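PDB 4KKI: transcobalamin-1 from Homo sapiens, which binds vitamin B12 with femtomolar affinity, transporting it and protecting it from the acid of the stomach. Local coordinates for residues G245-V253 with Q289-L300; S88-I99 with L118-E129. One frame throughout, in Å; residues are numbered along the deposited sequence.

Contact 1 (G245-V253 with Q289-L300); sequences GEAMQALFV and QVLPALMGKTFL
Gln249 and Phe299 supply the direct hydrogen bond of this contact: Phe299 N donates to Gln249 OE1 over 2.9 Å, approaching 38° above the plane of the amide carbonyl. The same oxygen lies over one face of the Phe299 ring, 3.6 Å from Phe299 CD1. With CG turned beside its backbone N (chi1 -70°) and the rest of the chain extended, Gln249 reaches the loop leading into the 3-10 segment at Phe299.

Its other amide atom works through water. Gln249 NE2 donates to a water at 2.7 Å that also accepts from Ala293 N and donates to Gln289 O, so the water stands in for the helical bond missing at the kink beside Pro292. A second water joins Glu246 OE2 to Gln289 O. Beside it, the Glu246 carboxylate stacks on the Gln289 amide, their planes 27° apart; Tyr145 OH binds Glu246 OE1, while Gln289 NE2 bonds to the bound cyanocobalamin.

Apolar packing is close. Gly245 CA comes within 4.1 Å of Val290 CA, an approach allowed by the absence of a side chain at Gly245. Ala293 is a knob in the hole formed by Gly245, Met248, Gln249 and Phe252, its CB 3.8 Å from Met248 CB. Phe252 turns its edge to the backbone, CE2 lying 3.3 Å from Ala293 O in the ring plane, and Thr298 CG2 also meets that edge. Further along, Val253 CG1 rests 3.7 Å from Leu300 CD1.

Helix 284-294 ends in a Schellman motif with Gly296 at C-prime, followed by an ST turn from Thr298 OG1 to Leu300 N. In the N-terminal alpha domain, a water thus serves the kink, the Gln249 amide takes up Phe299 N where the 3-10 segment begins, and the polar network runs on to a cobalamin-binding glutamine.

Contact 2 (S88-I99 with L118-E129); sequences SDVSSGELALII and LIDKLENKFQAE
Lys125 reaches from helix 118-135 to the chain just before helix 92-102, and its NZ donates to Val90 O over 2.9 Å, in the plane of that carbonyl. The side chain runs extended and bends only at its last torsion (chi4 -61°), which brings the ammonium group among backbone oxygens: Leu87 O is a further acceptor, and a water 2.9 Å from Lys125 NZ passes a bond on to Ser88 O. Nearer the backbone its methylenes do apolar work, CB lying 3.7 Å from Ser92 CB and CD 3.8 Å from Leu95 CD2. Were an alanine here, the Val90 carbonyl would probably lose its charged donor and a gap would open alongside Leu95.

Leu95 is a knob in the hole of Leu118, Lys121, Leu122 and Lys125. Its CG stands opposite the backbone N (chi1 179°) and, with chi2 at 54°, CD2 rests against the facing backbone, 3.4 Å from Leu122 N, while CD1 meets Leu118 CD2. Leu122 returns the gesture among Ser92, Leu95, Ala96 and Ile99. This reciprocal knobs-into-holes packing joins two antiparallel helices of the alpha6-alpha6 barrel; at its far end Ile99 and Leu118 lie alongside each other, pointing opposite ways, Ile99 CD1 ending 3.4 Å from Leu118 O.

Ser92 opens its helix, right after the N-cap Ser91, which forms a capping box with Glu94. Ser91 OG also bonds to Gln146 OE1, of a residue that binds cobalamin. Ser92 OG lies 2.6 Å from Glu129 OE2, and Asp150 OD2 is a further hydrogen-bond partner of that hydroxyl. A water accepts from Ser92 N and donates to Glu129 OE2, and Thr142 OG1, of another cobalamin-binding residue, also bonds to that oxygen. Next to Ser92, Gly93 and Glu94 touch the cyanocobalamin.

Both contacts belong to the N-terminal alpha domain, the alpha6-alpha6 barrel, and follow one another in series: contact 2 (88-99 with 118-129) is complete before contact 1 (245-253 with 289-300) begins. Their centres are about 23 Å apart and their nearest atoms about 5 Å, without touching. Helix 55-63 borders both, meeting Leu97 and Ile98 of contact 2 through Val55 and Leu291, Pro292 and Phe299 of contact 1 through Ser60 and Leu63. Each also borders the cobalamin site, so early and late parts of the barrel converge on one ligand, which the C-terminal beta domain also contacts, through residues such as Tyr385 and Trp402.

Contact 1 (G245-V253 with Q289-L300)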
loop_
_atom_site.group_PDB
_atom_site.type_symbol
_atom_site.label_atom_id
_atom_site.label_comp_id
_atom_site.label_asym_id
_atom_site.label_seq_id
_atom_site.Cartn_x
_atom_site.Cartn_y
_atom_site.Cartn_z
ATOM N N GLY A 245 -8.009 2.053 5.130
ATOM C CA GLY A 245 -7.682 3.463 5.004
ATOM C C GLY A 245 -7.760 3.973 3.579
ATOM O O GLY A 245 -8.392 4.994 3.308
ATOM N N GLU A 246 -7.125 3.257 2.660
ATOM C CA GLU A 246 -7.137 3.659 1.263
ATOM C C GLU A 246 -8.444 3.270 0.577
ATOM O O GLU A 246 -8.832 3.878 -0.419
ATOM C CB GLU A 246 -5.908 3.113 0.531
ATOM C CG GLU A 246 -4.598 3.647 1.110
ATOM C CD GLU A 246 -3.376 3.296 0.280
ATOM O OE1 GLU A 246 -3.357 2.214 -0.342
ATOM O OE2 GLU A 246 -2.430 4.114 0.251
ATOM N N ALA A 247 -9.137 2.276 1.125
ATOM C CA ALA A 247 -10.470 1.946 0.633
ATOM C C ALA A 247 -11.421 3.107 0.912
ATOM O O ALA A 247 -12.247 3.456 0.069
ATOM C CB ALA A 247 -10.982 0.660 1.263
ATOM N N MET A 248 -11.290 3.708 2.094
ATOM C CA MET A 248 -12.074 4.887 2.454
ATOM C C MET A 248 -11.828 6.037 1.476
ATOM O O MET A 248 -12.772 6.703 1.051
ATOM C CB MET A 248 -11.771 5.339 3.889
ATOM C CG MET A 248 -12.200 4.356 4.977
ATOM S SD MET A 248 -11.701 4.867 6.639
ATOM C CE MET A 248 -12.671 6.358 6.848
ATOM N N GLN A 249 -10.563 6.261 1.120
ATOM C CA GLN A 249 -10.214 7.284 0.135
ATOM C C GLN A 249 -10.954 7.047 -1.173
ATOM O O GLN A 249 -11.552 7.966 -1.735
ATOM C CB GLN A 249 -8.710 7.293 -0.148
ATOM C CG GLN A 249 -7.842 7.807 0.980
ATOM C CD GLN A 249 -6.412 8.041 0.533
ATOM O OE1 GLN A 249 -6.169 8.530 -0.571
ATOM N NE2 GLN A 249 -5.457 7.680 1.383
ATOM N N ALA A 250 -10.901 5.808 -1.651
ATOM C CA ALA A 250 -11.562 5.432 -2.896
ATOM C C ALA A 250 -13.067 5.689 -2.830
ATOM O O ALA A 250 -13.659 6.188 -3.785
ATOM C CB ALA A 250 -11.281 3.975 -3.224
ATOM N N LEU A 251 -13.678 5.354 -1.696
ATOM C CA LEU A 251 -15.110 5.567 -1.515
ATOM C C LEU A 251 -15.443 7.046 -1.313
ATOM O O LEU A 251 -16.535 7.494 -1.671
ATOM C CB LEU A 251 -15.644 4.732 -0.345
ATOM C CG LEU A 251 -15.575 3.209 -0.506
ATOM C CD1 LEU A 251 -16.143 2.516 0.720
ATOM C CD2 LEU A 251 -16.305 2.755 -1.765
ATOM N N PHE A 252 -14.503 7.794 -0.738
ATOM C CA PHE A 252 -14.657 9.238 -0.565
ATOM C C PHE A 252 -14.910 9.938 -1.896
ATOM O O PHE A 252 -15.748 10.832 -1.987
ATOM C CB PHE A 252 -13.406 9.854 0.077
ATOM C CG PHE A 252 -13.328 9.682 1.568
ATOM C CD1 PHE A 252 -14.333 9.027 2.263
ATOM C CD2 PHE A 252 -12.251 10.189 2.275
ATOM C CE1 PHE A 252 -14.258 8.876 3.634
ATOM C CE2 PHE A 252 -12.172 10.045 3.647
ATOM C CZ PHE A 252 -13.177 9.385 4.329
ATOM N N VAL A 253 -14.179 9.524 -2.928
ATOM C CA VAL A 253 -14.221 10.210 -4.213
ATOM C C VAL A 253 -15.164 9.550 -5.216
ATOM O O VAL A 253 -15.276 10.001 -6.356
ATOM C CB VAL A 253 -12.814 10.305 -4.842
ATOM C CG1 VAL A 253 -11.836 10.928 -3.854
ATOM C CG2 VAL A 253 -12.331 8.931 -5.284
ATOM N N GLN A 289 -0.531 4.989 5.543
ATOM C CA GLN A 289 -1.587 4.757 4.560
ATOM C C GLN A 289 -2.989 5.020 5.099
ATOM O O GLN A 289 -3.896 5.351 4.336
ATOM C CB GLN A 289 -1.494 3.345 3.983
ATOM C CG GLN A 289 -0.262 3.122 3.135
ATOM C CD GLN A 289 -0.244 1.757 2.480
ATOM O OE1 GLN A 289 0.423 1.553 1.465
ATOM N NE2 GLN A 289 -0.977 0.813 3.057
ATOM N N VAL A 290 -3.166 4.881 6.410
ATOM C CA VAL A 290 -4.492 5.024 7.006
ATOM C C VAL A 290 -4.822 6.476 7.372
ATOM O O VAL A 290 -5.988 6.872 7.371
ATOM C CB VAL A 290 -4.670 4.107 8.244
ATOM C CG1 VAL A 290 -3.928 4.666 9.455
ATOM C CG2 VAL A 290 -6.144 3.924 8.564
ATOM N N LEU A 291 -3.791 7.267 7.652
ATOM C CA LEU A 291 -3.965 8.625 8.171
ATOM C C LEU A 291 -4.808 9.611 7.336
ATOM O O LEU A 291 -5.696 10.261 7.886
ATOM C CB LEU A 291 -2.606 9.249 8.530
ATOM C CG LEU A 291 -2.649 10.679 9.071
ATOM C CD1 LEU A 291 -3.397 10.727 10.398
ATOM C CD2 LEU A 291 -1.242 11.256 9.215
ATOM N N PRO A 292 -4.529 9.741 6.019
ATOM C CA PRO A 292 -5.249 10.763 5.242
ATOM C C PRO A 292 -6.773 10.648 5.308
ATOM O O PRO A 292 -7.453 11.652 5.533
ATOM C CB PRO A 292 -4.766 10.515 3.812
ATOM C CG PRO A 292 -3.407 9.937 3.981
ATOM C CD PRO A 292 -3.505 9.063 5.199
ATOM N N ALA A 293 -7.292 9.438 5.124
ATOM C CA ALA A 293 -8.732 9.210 5.136
ATOM C C ALA A 293 -9.359 9.589 6.473
ATOM O O ALA A 293 -10.459 10.134 6.515
ATOM C CB ALA A 293 -9.045 7.761 4.792
ATOM N N LEU A 294 -8.650 9.314 7.566
ATOM C CA LEU A 294 -9.164 9.617 8.901
ATOM C C LEU A 294 -9.317 11.121 9.113
ATOM O O LEU A 294 -10.005 11.565 10.033
ATOM C CB LEU A 294 -8.251 9.026 9.975
ATOM C CG LEU A 294 -7.964 7.529 9.848
ATOM C CD1 LEU A 294 -7.020 7.072 10.947
ATOM C CD2 LEU A 294 -9.255 6.729 9.875
ATOM N N MET A 295 -8.665 11.897 8.254
ATOM C CA MET A 295 -8.723 13.347 8.325
ATOM C C MET A 295 -9.545 13.882 7.164
ATOM O O MET A 295 -9.541 15.081 6.890
ATOM C CB MET A 295 -7.315 13.935 8.269
ATOM C CG MET A 295 -7.116 15.124 9.175
ATOM S SD MET A 295 -6.676 14.593 10.833
ATOM C CE MET A 295 -5.033 13.954 10.529
ATOM N N GLY A 296 -10.237 12.981 6.475
ATOM C CA GLY A 296 -11.115 13.359 5.382
ATOM C C GLY A 296 -10.365 13.743 4.122
ATOM O O GLY A 296 -10.862 14.512 3.300
ATOM N N LYS A 297 -9.163 13.196 3.967
ATOM C CA LYS A 297 -8.315 13.520 2.829
ATOM C C LYS A 297 -8.070 12.297 1.957
ATOM O O LYS A 297 -8.078 11.166 2.442
ATOM C CB LYS A 297 -6.976 14.084 3.313
ATOM C CG LYS A 297 -7.084 15.412 4.050
ATOM C CD LYS A 297 -7.434 16.541 3.096
ATOM C CE LYS A 297 -7.521 17.872 3.820
ATOM N NZ LYS A 297 -7.892 18.978 2.894
ATOM N N THR A 298 -7.864 12.531 0.664
ATOM C CA THR A 298 -7.470 11.470 -0.257
ATOM C C THR A 298 -6.272 11.937 -1.074
ATOM O O THR A 298 -5.873 13.099 -0.994
ATOM C CB THR A 298 -8.601 11.097 -1.238
ATOM O OG1 THR A 298 -8.656 12.057 -2.301
ATOM C CG2 THR A 298 -9.947 11.038 -0.528
ATOM N N PHE A 299 -5.709 11.036 -1.870
ATOM C CA PHE A 299 -4.596 11.391 -2.746
ATOM C C PHE A 299 -4.985 12.440 -3.790
ATOM O O PHE A 299 -4.117 13.080 -4.381
ATOM C CB PHE A 299 -4.023 10.150 -3.435
ATOM C CG PHE A 299 -3.145 9.308 -2.548
ATOM C CD1 PHE A 299 -2.826 9.725 -1.266
ATOM C CD2 PHE A 299 -2.631 8.107 -3.002
ATOM C CE1 PHE A 299 -2.017 8.953 -0.452
ATOM C CE2 PHE A 299 -1.817 7.333 -2.195
ATOM C CZ PHE A 299 -1.510 7.757 -0.918
ATOM N N LEU A 300 -6.283 12.620 -4.014
ATOM C CA LEU A 300 -6.752 13.588 -5.004
ATOM C C LEU A 300 -6.728 15.023 -4.484
ATOM O O LEU A 300 -6.969 15.966 -5.238
ATOM C CB LEU A 300 -8.155 13.231 -5.490
ATOM C CG LEU A 300 -8.277 11.890 -6.213
ATOM C CD1 LEU A 300 -9.688 11.707 -6.735
ATOM C CD2 LEU A 300 -7.264 11.792 -7.343
HETATM O O HOH W 1 -6.070 6.920 3.856
HETATM O O HOH W 2 -2.812 6.426 1.930
#

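Contact 2 (S88-I99 with L118-E129)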
loop_
_atom_site.group_PDB
_atom_site.type_symbol
_atom_site.label_atom_id
_atom_site.label_comp_id
_atom_site.label_asym_id
_atom_site.label_seq_id
_atom_site.Cartn_x
_atom_site.Cartn_y
_atom_site.Cartn_z
ATOM N N SER A 88 17.837 3.826 -11.671
ATOM C CA SER A 88 17.471 2.820 -12.660
ATOM C C SER A 88 16.779 1.614 -12.027
ATOM O O SER A 88 15.965 0.949 -12.668
ATOM C CB SER A 88 18.708 2.372 -13.442
ATOM O OG SER A 88 18.367 1.426 -14.440
ATOM N N ASP A 89 17.102 1.339 -10.766
ATOM C CA ASP A 89 16.535 0.193 -10.060
ATOM C C ASP A 89 15.252 0.535 -9.298
ATOM O O ASP A 89 14.535 -0.359 -8.847
ATOM C CB ASP A 89 17.568 -0.416 -9.110
ATOM C CG ASP A 89 18.750 -1.018 -9.844
ATOM O OD1 ASP A 89 18.562 -1.489 -10.985
ATOM O OD2 ASP A 89 19.866 -1.020 -9.282
ATOM N N VAL A 90 14.968 1.826 -9.156
ATOM C CA VAL A 90 13.768 2.274 -8.457
ATOM C C VAL A 90 12.513 1.875 -9.229
ATOM O O VAL A 90 12.396 2.155 -10.420
ATOM C CB VAL A 90 13.781 3.801 -8.246
ATOM C CG1 VAL A 90 12.435 4.285 -7.736
ATOM C CG2 VAL A 90 14.893 4.192 -7.285
ATOM N N SER A 91 11.578 1.211 -8.554
ATOM C CA SER A 91 10.362 0.755 -9.220
ATOM C C SER A 91 9.487 1.941 -9.594
ATOM O O SER A 91 9.599 3.017 -9.003
ATOM C CB SER A 91 9.576 -0.208 -8.332
ATOM O OG SER A 91 8.795 0.503 -7.386
ATOM N N SER A 92 8.619 1.741 -10.581
ATOM C CA SER A 92 7.713 2.792 -11.028
ATOM C C SER A 92 6.873 3.328 -9.868
ATOM O O SER A 92 6.734 4.539 -9.704
ATOM C CB SER A 92 6.814 2.286 -12.159
ATOM O OG SER A 92 6.043 1.170 -11.745
ATOM N N GLY A 93 6.336 2.420 -9.058
ATOM C CA GLY A 93 5.535 2.799 -7.907
ATOM C C GLY A 93 6.305 3.603 -6.875
ATOM O O GLY A 93 5.757 4.516 -6.257
ATOM N N GLU A 94 7.576 3.263 -6.683
ATOM C CA GLU A 94 8.422 3.977 -5.733
ATOM C C GLU A 94 8.666 5.406 -6.196
ATOM O O GLU A 94 8.648 6.340 -5.396
ATOM C CB GLU A 94 9.761 3.258 -5.546
ATOM C CG GLU A 94 9.688 2.003 -4.695
ATOM C CD GLU A 94 11.015 1.271 -4.626
ATOM O OE1 GLU A 94 11.871 1.498 -5.509
ATOM O OE2 GLU A 94 11.202 0.472 -3.688
ATOM N N LEU A 95 8.894 5.565 -7.494
ATOM C CA LEU A 95 9.104 6.881 -8.077
ATOM C C LEU A 95 7.811 7.690 -8.042
ATOM O O LEU A 95 7.833 8.904 -7.822
ATOM C CB LEU A 95 9.616 6.757 -9.514
ATOM C CG LEU A 95 9.863 8.077 -10.244
ATOM C CD1 LEU A 95 10.797 8.957 -9.431
ATOM C CD2 LEU A 95 10.430 7.832 -11.635
ATOM N N ALA A 96 6.689 7.011 -8.264
ATOM C CA ALA A 96 5.379 7.650 -8.196
ATOM C C ALA A 96 5.145 8.267 -6.817
ATOM O O ALA A 96 4.710 9.410 -6.712
ATOM C CB ALA A 96 4.278 6.653 -8.530
ATOM N N LEU A 97 5.444 7.507 -5.766
ATOM C CA LEU A 97 5.292 8.006 -4.401
ATOM C C LEU A 97 6.225 9.178 -4.125
ATOM O O LEU A 97 5.865 10.109 -3.406
ATOM C CB LEU A 97 5.537 6.894 -3.380
ATOM C CG LEU A 97 4.414 5.871 -3.198
ATOM C CD1 LEU A 97 4.850 4.772 -2.244
ATOM C CD2 LEU A 97 3.144 6.543 -2.696
ATOM N N ILE A 98 7.426 9.125 -4.693
ATOM C CA ILE A 98 8.390 10.205 -4.531
ATOM C C ILE A 98 7.830 11.496 -5.107
ATOM O O ILE A 98 7.860 12.543 -4.461
ATOM C CB ILE A 98 9.734 9.872 -5.199
ATOM C CG1 ILE A 98 10.464 8.798 -4.393
ATOM C CG2 ILE A 98 10.606 11.116 -5.315
ATOM C CD1 ILE A 98 11.779 8.376 -4.993
ATOM N N ILE A 99 7.300 11.405 -6.321
ATOM C CA ILE A 99 6.714 12.556 -6.991
ATOM C C ILE A 99 5.520 13.095 -6.203
ATOM O O ILE A 99 5.378 14.306 -6.033
ATOM C CB ILE A 99 6.293 12.209 -8.435
ATOM C CG1 ILE A 99 7.523 11.798 -9.253
ATOM C CG2 ILE A 99 5.575 13.384 -9.085
ATOM C CD1 ILE A 99 7.218 11.364 -10.672
ATOM N N LEU A 118 11.729 13.795 -12.882
ATOM C CA LEU A 118 11.140 12.585 -12.319
ATOM C C LEU A 118 9.863 12.175 -13.043
ATOM O O LEU A 118 9.553 10.986 -13.144
ATOM C CB LEU A 118 10.868 12.769 -10.824
ATOM C CG LEU A 118 12.103 13.074 -9.975
ATOM C CD1 LEU A 118 11.752 13.109 -8.493
ATOM C CD2 LEU A 118 13.204 12.059 -10.247
ATOM N N ILE A 119 9.122 13.161 -13.537
ATOM C CA ILE A 119 7.898 12.894 -14.281
ATOM C C ILE A 119 8.233 12.163 -15.576
ATOM O O ILE A 119 7.593 11.170 -15.923
ATOM C CB ILE A 119 7.128 14.193 -14.594
ATOM C CG1 ILE A 119 6.604 14.828 -13.305
ATOM C CG2 ILE A 119 5.972 13.921 -15.543
ATOM C CD1 ILE A 119 5.826 16.110 -13.534
ATOM N N ASP A 120 9.248 12.657 -16.280
ATOM C CA ASP A 120 9.720 12.008 -17.497
ATOM C C ASP A 120 10.182 10.586 -17.200
ATOM O O ASP A 120 9.899 9.661 -17.961
ATOM C CB ASP A 120 10.851 12.815 -18.143
ATOM C CG ASP A 120 10.375 14.137 -18.716
ATOM O OD1 ASP A 120 9.328 14.643 -18.259
ATOM O OD2 ASP A 120 11.046 14.674 -19.622
ATOM N N LYS A 121 10.881 10.414 -16.081
ATOM C CA LYS A 121 11.384 9.099 -15.692
ATOM C C LYS A 121 10.239 8.153 -15.349
ATOM O O LYS A 121 10.299 6.958 -15.638
ATOM C CB LYS A 121 12.359 9.213 -14.518
ATOM C CG LYS A 121 13.725 9.768 -14.898
ATOM C CD LYS A 121 14.471 8.811 -15.815
ATOM C CE LYS A 121 15.746 9.440 -16.363
ATOM N NZ LYS A 121 16.661 9.909 -15.287
ATOM N N LEU A 122 9.195 8.700 -14.736
ATOM C CA LEU A 122 8.022 7.913 -14.381
ATOM C C LEU A 122 7.293 7.428 -15.630
ATOM O O LEU A 122 6.769 6.316 -15.655
ATOM C CB LEU A 122 7.077 8.722 -13.491
ATOM C CG LEU A 122 5.833 7.972 -13.012
ATOM C CD1 LEU A 122 6.226 6.728 -12.230
ATOM C CD2 LEU A 122 4.944 8.875 -12.175
ATOM N N GLU A 123 7.267 8.264 -16.664
ATOM C CA GLU A 123 6.648 7.890 -17.932
ATOM C C GLU A 123 7.344 6.680 -18.548
ATOM O O GLU A 123 6.692 5.786 -19.088
ATOM C CB GLU A 123 6.676 9.064 -18.912
ATOM C CG GLU A 123 5.832 10.246 -18.477
ATOM C CD GLU A 123 6.030 11.463 -19.361
ATOM O OE1 GLU A 123 6.764 11.359 -20.365
ATOM O OE2 GLU A 123 5.453 12.524 -19.048
ATOM N N ASN A 124 8.669 6.655 -18.457
ATOM C CA ASN A 124 9.447 5.538 -18.973
ATOM C C ASN A 124 9.245 4.274 -18.141
ATOM O O ASN A 124 9.047 3.188 -18.685
ATOM C CB ASN A 124 10.933 5.898 -19.050
ATOM C CG ASN A 124 11.201 7.069 -19.975
ATOM O OD1 ASN A 124 10.440 7.325 -20.908
ATOM N ND2 ASN A 124 12.290 7.789 -19.720
ATOM N N LYS A 125 9.293 4.421 -16.820
ATOM C CA LYS A 125 9.101 3.284 -15.926
ATOM C C LYS A 125 7.696 2.710 -16.066
ATOM O O LYS A 125 7.509 1.494 -16.032
ATOM C CB LYS A 125 9.382 3.674 -14.473
ATOM C CG LYS A 125 10.850 3.951 -14.183
ATOM C CD LYS A 125 11.082 4.240 -12.710
ATOM C CE LYS A 125 12.540 4.577 -12.436
ATOM N NZ LYS A 125 13.441 3.448 -12.788
ATOM N N PHE A 126 6.715 3.589 -16.234
ATOM C CA PHE A 126 5.336 3.157 -16.431
ATOM C C PHE A 126 5.187 2.418 -17.756
ATOM O O PHE A 126 4.464 1.427 -17.845
ATOM C CB PHE A 126 4.380 4.350 -16.367
ATOM C CG PHE A 126 2.970 4.018 -16.761
ATOM C CD1 PHE A 126 2.172 3.235 -15.942
ATOM C CD2 PHE A 126 2.438 4.494 -17.948
ATOM C CE1 PHE A 126 0.872 2.930 -16.302
ATOM C CE2 PHE A 126 1.140 4.192 -18.313
ATOM C CZ PHE A 126 0.356 3.409 -17.490
ATOM N N GLN A 127 5.883 2.898 -18.783
ATOM C CA GLN A 127 5.848 2.254 -20.089
ATOM C C GLN A 127 6.563 0.905 -20.050
ATOM O O GLN A 127 6.215 -0.013 -20.792
ATOM C CB GLN A 127 6.466 3.159 -21.157
ATOM C CG GLN A 127 6.201 2.702 -22.583
ATOM C CD GLN A 127 4.723 2.709 -22.935
ATOM O OE1 GLN A 127 3.945 3.500 -22.398
ATOM N NE2 GLN A 127 4.328 1.821 -23.841
ATOM N N ALA A 128 7.561 0.788 -19.180
ATOM C CA ALA A 128 8.271 -0.473 -19.008
ATOM C C ALA A 128 7.348 -1.517 -18.385
ATOM O O ALA A 128 7.421 -2.700 -18.720
ATOM C CB ALA A 128 9.518 -0.280 -18.159
ATOM N N GLU A 129 6.481 -1.069 -17.481
ATOM C CA GLU A 129 5.472 -1.938 -16.886
ATOM C C GLU A 129 4.553 -2.476 -17.974
ATOM O O GLU A 129 4.238 -3.667 -18.006
ATOM C CB GLU A 129 4.645 -1.173 -15.848
ATOM C CG GLU A 129 5.438 -0.635 -14.666
ATOM C CD GLU A 129 5.593 -1.650 -13.547
ATOM O OE1 GLU A 129 5.142 -2.803 -13.717
ATOM O OE2 GLU A 129 6.163 -1.291 -12.494
HETATM O O HOH W 3 13.248 0.984 -14.288
HETATM O O HOH W 4 8.562 -0.826 -11.857
#